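EmGH1 (Erythrobacter marinus, PDB 5Z87) probably hydrolyses beta-glucosidic bonds, as a beta-glucosidase of glycoside hydrolase family 3. Local coordinates at residues L277-G282 and H294-V299; D315-I320 and A340-E345. One frame throughout, in Å; residues are numbered along the deposited sequence.

Interaction 1 (L277-G282 and H294-V299)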
loop_
_atom_site.group_PDB
_atom_site.type_symbol
_atom_site.label_atom_id
_atom_site.label_comp_id
_atom_site.label_asym_id
_atom_site.label_seq_id
_atom_site.Cartn_x
_atom_site.Cartn_y
_atom_site.Cartn_z
ATOM N N LEU A 277 16.202 21.042 8.959
ATOM C CA LEU A 277 15.237 20.076 8.448
ATOM C C LEU A 277 15.829 19.478 7.187
ATOM O O LEU A 277 16.421 20.209 6.381
ATOM C CB LEU A 277 13.886 20.736 8.149
ATOM C CG LEU A 277 12.834 19.891 7.414
ATOM C CD1 LEU A 277 11.466 20.203 7.986
ATOM C CD2 LEU A 277 12.845 20.163 5.916
ATOM N N MET A 278 15.675 18.161 7.014
ATOM C CA MET A 278 16.145 17.472 5.809
ATOM C C MET A 278 14.969 16.898 5.018
ATOM O O MET A 278 14.017 16.372 5.600
ATOM C CB MET A 278 17.130 16.351 6.160
ATOM C CG MET A 278 17.638 15.554 4.961
ATOM S SD MET A 278 18.695 14.174 5.473
ATOM C CE MET A 278 20.190 15.017 5.959
ATOM N N ALA A 279 15.039 16.998 3.692
ATOM C CA ALA A 279 13.976 16.545 2.805
ATOM C C ALA A 279 14.150 15.063 2.474
ATOM O O ALA A 279 15.176 14.449 2.771
ATOM C CB ALA A 279 13.948 17.380 1.521
ATOM N N SER A 280 13.144 14.501 1.809
ATOM C CA SER A 280 13.033 13.066 1.577
ATOM C C SER A 280 13.518 12.648 0.187
ATOM O O SER A 280 13.366 13.380 -0.795
ATOM C CB SER A 280 11.572 12.634 1.772
ATOM O OG SER A 280 11.334 11.338 1.248
ATOM N N HIS A 281 14.078 11.432 0.115
ATOM C CA HIS A 281 14.441 10.813 -1.164
ATOM C C HIS A 281 13.283 10.812 -2.150
ATOM O O HIS A 281 13.485 10.911 -3.368
ATOM C CB HIS A 281 14.847 9.341 -0.966
ATOM C CG HIS A 281 16.186 9.123 -0.332
ATOM N ND1 HIS A 281 17.203 10.052 -0.375
ATOM C CD2 HIS A 281 16.686 8.047 0.328
ATOM C CE1 HIS A 281 18.264 9.569 0.249
ATOM N NE2 HIS A 281 17.977 8.354 0.688
ATOM N N GLY A 282 12.069 10.611 -1.649
ATOM C CA GLY A 282 10.983 10.104 -2.458
ATOM C C GLY A 282 10.145 11.182 -3.118
ATOM O O GLY A 282 10.435 12.377 -3.053
ATOM N N HIS A 294 5.192 23.275 -2.496
ATOM C CA HIS A 294 4.117 23.266 -1.508
ATOM C C HIS A 294 4.623 22.841 -0.131
ATOM O O HIS A 294 4.294 23.460 0.888
ATOM C CB HIS A 294 2.997 22.332 -1.972
ATOM C CG HIS A 294 2.013 21.989 -0.896
ATOM N ND1 HIS A 294 1.102 22.899 -0.403
ATOM C CD2 HIS A 294 1.805 20.837 -0.212
ATOM C CE1 HIS A 294 0.371 22.321 0.535
ATOM N NE2 HIS A 294 0.776 21.068 0.668
ATOM N N LEU A 295 5.425 21.776 -0.083
ATOM C CA LEU A 295 5.925 21.276 1.195
ATOM C C LEU A 295 7.024 22.179 1.756
ATOM O O LEU A 295 6.944 22.631 2.905
ATOM C CB LEU A 295 6.444 19.846 1.007
ATOM C CG LEU A 295 6.161 18.764 2.047
ATOM C CD1 LEU A 295 4.799 18.958 2.690
ATOM C CD2 LEU A 295 6.266 17.369 1.400
ATOM N N LEU A 296 8.067 22.445 0.957
ATOM C CA LEU A 296 9.255 23.162 1.415
ATOM C C LEU A 296 9.037 24.668 1.573
ATOM O O LEU A 296 9.821 25.324 2.262
ATOM C CB LEU A 296 10.419 22.916 0.446
ATOM C CG LEU A 296 10.935 21.471 0.391
ATOM C CD1 LEU A 296 12.077 21.292 -0.599
ATOM C CD2 LEU A 296 11.367 21.017 1.777
ATOM N N ASN A 297 7.995 25.236 0.970
ATOM C CA ASN A 297 7.756 26.669 1.090
ATOM C C ASN A 297 6.403 26.992 1.706
ATOM O O ASN A 297 6.352 27.632 2.763
ATOM C CB ASN A 297 7.873 27.345 -0.276
ATOM C CG ASN A 297 7.641 28.845 -0.188
ATOM O OD1 ASN A 297 8.539 29.587 0.197
ATOM N ND2 ASN A 297 6.427 29.290 -0.511
ATOM N N ASP A 298 5.304 26.591 1.062
ATOM C CA ASP A 298 3.982 27.001 1.520
ATOM C C ASP A 298 3.711 26.523 2.938
ATOM O O ASP A 298 3.231 27.289 3.783
ATOM C CB ASP A 298 2.907 26.479 0.563
ATOM C CG ASP A 298 3.083 27.006 -0.857
ATOM O OD1 ASP A 298 4.089 27.696 -1.120
ATOM O OD2 ASP A 298 2.210 26.724 -1.707
ATOM N N VAL A 299 4.000 25.252 3.214
ATOM C CA VAL A 299 3.759 24.710 4.548
ATOM C C VAL A 299 4.875 25.112 5.506
ATOM O O VAL A 299 4.621 25.630 6.599
ATOM C CB VAL A 299 3.607 23.181 4.482
ATOM C CG1 VAL A 299 3.761 22.582 5.864
ATOM C CG2 VAL A 299 2.257 22.801 3.871
#
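With chi1 at -66° and CD1 carrying the chain onward, anti to CA, Leu296 reaches out of helix 293-303 and turns its other methyl, CD2, to the strand between Leu277 and Ala279. Leu277 answers from the strand: CG lies anti to the backbone N (chi1 171°), and its CD2 branch meets Leu296 CD2 methyl to methyl at 4.5 Å. Ala279, two residues further along and therefore on the same face of the strand, presents its CB to Leu296 CD2, also at 4.5 Å. Both approaches are loose van der Waals contacts without a polar bond, and the segments bury just 76 Å² between them. The nearest CA atoms, those of Ala279 and Leu296, are 8.2 Å apart, so the backbones are bridged by side chains alone. This is the strand-to-helix packing of a TIM-barrel-like domain: strand 276-279 belongs to the parallel sheet, and helix 293-303 covers its outer side, with Phe235 of the adjacent strand also against Leu277 and Leu296. Met278 points the opposite way, onto Phe178 and Lys233 of the ligand pocket. The helix carries a wider pi-type turn at 294-299, closed by Val299 N to His294 O at 3.0 Å. Past the strand end, Ser280 OG accepts from Gly282 N at 3.1 Å, nearly straight at 173°, forming an ST turn that leads the chain through His281.

Interaction 2 (D315-I320 and A340-E345)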
loop_
_atom_site.group_PDB
_atom_site.type_symbol
_atom_site.label_atom_id
_atom_site.label_comp_id
_atom_site.label_asym_id
_atom_site.label_seq_id
_atom_site.Cartn_x
_atom_site.Cartn_y
_atom_site.Cartn_z
ATOM N N ASP A 315 23.001 13.760 -1.996
ATOM C CA ASP A 315 22.939 13.918 -3.451
ATOM C C ASP A 315 21.514 13.954 -3.997
ATOM O O ASP A 315 21.298 13.691 -5.174
ATOM C CB ASP A 315 23.744 12.834 -4.176
ATOM C CG ASP A 315 24.332 13.329 -5.491
ATOM O OD1 ASP A 315 24.559 14.549 -5.617
ATOM O OD2 ASP A 315 24.565 12.513 -6.401
ATOM N N ASP A 316 20.524 14.326 -3.194
ATOM C CA ASP A 316 19.154 14.239 -3.678
ATOM C C ASP A 316 18.735 15.402 -4.570
ATOM O O ASP A 316 17.695 15.291 -5.231
ATOM C CB ASP A 316 18.183 14.131 -2.505
ATOM C CG ASP A 316 17.890 12.689 -2.116
ATOM O OD1 ASP A 316 18.174 11.760 -2.911
ATOM O OD2 ASP A 316 17.373 12.489 -0.998
ATOM N N VAL A 317 19.490 16.508 -4.611
ATOM C CA VAL A 317 19.152 17.582 -5.545
ATOM C C VAL A 317 19.440 17.135 -6.971
ATOM O O VAL A 317 18.579 17.235 -7.851
ATOM C CB VAL A 317 19.892 18.894 -5.202
ATOM C CG1 VAL A 317 19.417 20.003 -6.126
ATOM C CG2 VAL A 317 19.620 19.325 -3.768
ATOM N N ARG A 318 20.645 16.607 -7.212
ATOM C CA ARG A 318 20.961 16.019 -8.510
ATOM C C ARG A 318 19.940 14.956 -8.921
ATOM O O ARG A 318 19.609 14.826 -10.102
ATOM C CB ARG A 318 22.361 15.402 -8.476
ATOM C CG ARG A 318 22.812 14.889 -9.836
ATOM C CD ARG A 318 24.048 14.015 -9.734
ATOM N NE ARG A 318 24.915 14.474 -8.659
ATOM C CZ ARG A 318 25.892 15.360 -8.817
ATOM N NH1 ARG A 318 26.142 15.877 -10.015
ATOM N NH2 ARG A 318 26.622 15.714 -7.777
ATOM N N ARG A 319 19.431 14.183 -7.959
ATOM C CA ARG A 319 18.553 13.071 -8.296
ATOM C C ARG A 319 17.159 13.515 -8.711
ATOM O O ARG A 319 16.407 12.685 -9.230
ATOM C CB ARG A 319 18.456 12.103 -7.125
ATOM C CG ARG A 319 19.702 11.263 -6.932
ATOM C CD ARG A 319 19.649 10.584 -5.603
ATOM N NE ARG A 319 20.937 10.031 -5.229
ATOM C CZ ARG A 319 21.189 9.551 -4.018
ATOM N NH1 ARG A 319 20.232 9.566 -3.098
ATOM N NH2 ARG A 319 22.389 9.063 -3.724
ATOM N N ILE A 320 16.797 14.785 -8.487
ATOM C CA ILE A 320 15.612 15.346 -9.126
ATOM C C ILE A 320 15.659 15.078 -10.618
ATOM O O ILE A 320 14.633 14.814 -11.258
ATOM C CB ILE A 320 15.507 16.855 -8.852
ATOM C CG1 ILE A 320 15.399 17.155 -7.356
ATOM C CG2 ILE A 320 14.314 17.467 -9.604
ATOM C CD1 ILE A 320 15.606 18.659 -7.083
ATOM N N ALA A 340 12.543 25.735 -4.819
ATOM C CA ALA A 340 11.583 25.031 -3.980
ATOM C C ALA A 340 11.812 25.376 -2.523
ATOM O O ALA A 340 10.857 25.571 -1.768
ATOM C CB ALA A 340 11.674 23.519 -4.197
ATOM N N GLY A 341 13.079 25.478 -2.115
ATOM C CA GLY A 341 13.374 25.821 -0.743
ATOM C C GLY A 341 14.420 24.968 -0.050
ATOM O O GLY A 341 14.494 24.980 1.182
ATOM N N VAL A 342 15.220 24.221 -0.810
ATOM C CA VAL A 342 16.408 23.571 -0.263
ATOM C C VAL A 342 17.534 24.603 -0.188
ATOM O O VAL A 342 17.936 25.171 -1.209
ATOM C CB VAL A 342 16.835 22.372 -1.119
ATOM C CG1 VAL A 342 18.082 21.742 -0.521
ATOM C CG2 VAL A 342 15.694 21.354 -1.267
ATOM N N ASP A 343 18.069 24.817 1.015
ATOM C CA ASP A 343 19.055 25.864 1.258
ATOM C C ASP A 343 20.490 25.379 1.116
ATOM O O ASP A 343 21.333 26.120 0.607
ATOM C CB ASP A 343 18.864 26.463 2.659
ATOM C CG ASP A 343 17.488 27.044 2.855
ATOM O OD1 ASP A 343 17.035 27.787 1.949
ATOM O OD2 ASP A 343 16.859 26.761 3.902
ATOM N N ILE A 344 20.800 24.161 1.561
ATOM C CA ILE A 344 22.164 23.659 1.519
ATOM C C ILE A 344 22.150 22.229 0.997
ATOM O O ILE A 344 21.324 21.411 1.416
ATOM C CB ILE A 344 22.858 23.757 2.897
ATOM C CG1 ILE A 344 24.246 23.122 2.847
ATOM C CG2 ILE A 344 22.019 23.141 3.981
ATOM C CD1 ILE A 344 25.168 23.599 3.955
ATOM N N GLU A 345 23.055 21.936 0.070
ATOM C CA GLU A 345 23.095 20.661 -0.616
ATOM C C GLU A 345 24.119 19.748 0.049
ATOM O O GLU A 345 25.312 20.059 0.097
ATOM C CB GLU A 345 23.430 20.850 -2.091
ATOM C CG GLU A 345 23.691 19.551 -2.783
ATOM C CD GLU A 345 24.173 19.752 -4.184
ATOM O OE1 GLU A 345 23.702 19.027 -5.084
ATOM O OE2 GLU A 345 25.008 20.657 -4.389
HETATM O O HOH W 1 22.732 16.459 -5.187
#
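This is a mixed contact, part apolar packing and part water-bridged carboxylates, between the turn leading into helix 319-322 and the loop that runs from helix 330-340 to strand 345-346. Val317 carries the apolar part. Its CG2 methyl meets Val342 CG1 at 4.3 Å, while its CB lies 3.8 Å from Glu345 OE1, the two side chains crossing at a slant. Glu345 gets there with CG anti to its backbone N (chi1 171°) and an extended chain, which carries the carboxylate across to the turn.

No direct hydrogen bond joins the segments; a water does. It donates to Glu345 OE1 and to Asp315 OD1, both at 2.7 Å, and accepts from Arg318 N at 2.9 Å. The two carboxylates thus share one water, with OD1 of Asp315 and OE1 of Glu345 4.6 Å apart, a proximity of like charges that nearby donors probably ease. In a side-on salt bridge, Arg318 NE reaches Asp315 OD2 at 3.0 Å through the syn lone pair, while NH2 and, again, NE reach OD1, the carboxylate lying near the guanidinium edge. The guanidinium is further anchored by Glu330 and by the carbonyl of Asn349. Glu345 OE1 also accepts from Val351 N and OE2 from Tyr352 N, so the following loop holds both oxygens while the water ties OE1 to the 315-320 turn. Arg319 NH1 forms a salt bridge with Asp316 OD1 at 3.0 Å, from above the carboxylate plane. With a backbone bond between Asp315 and Leu346 as well, the turn after strand 309-311 is pinned to the start of strand 345-346, as adjacent beta-alpha units are in the TIM-barrel-like domain of family 3 glycoside hydrolases.

In the fold
Interactions 1 and 2 have centres 10 Å apart and follow one another along the chain, both within the N-terminal domain. They touch on two sides. On the helix side, Leu296 CD1 packs on Val342 CG2 at 3.7 Å and Leu296 CB on Ala340 O at 3.5 Å, so one leucine serves both strand 276-279 and the loop 340-345. On the pocket side, His281 ND1 and Asp316 OD2 are 2.5 Å apart, a probable hydrogen bond tying the end of one segment to the turn of the other. His281 also lines the pocket that holds dithiothreitol, together with Asp313 and Trp314 just before 315-320. The packing contacts themselves lie away from that pocket.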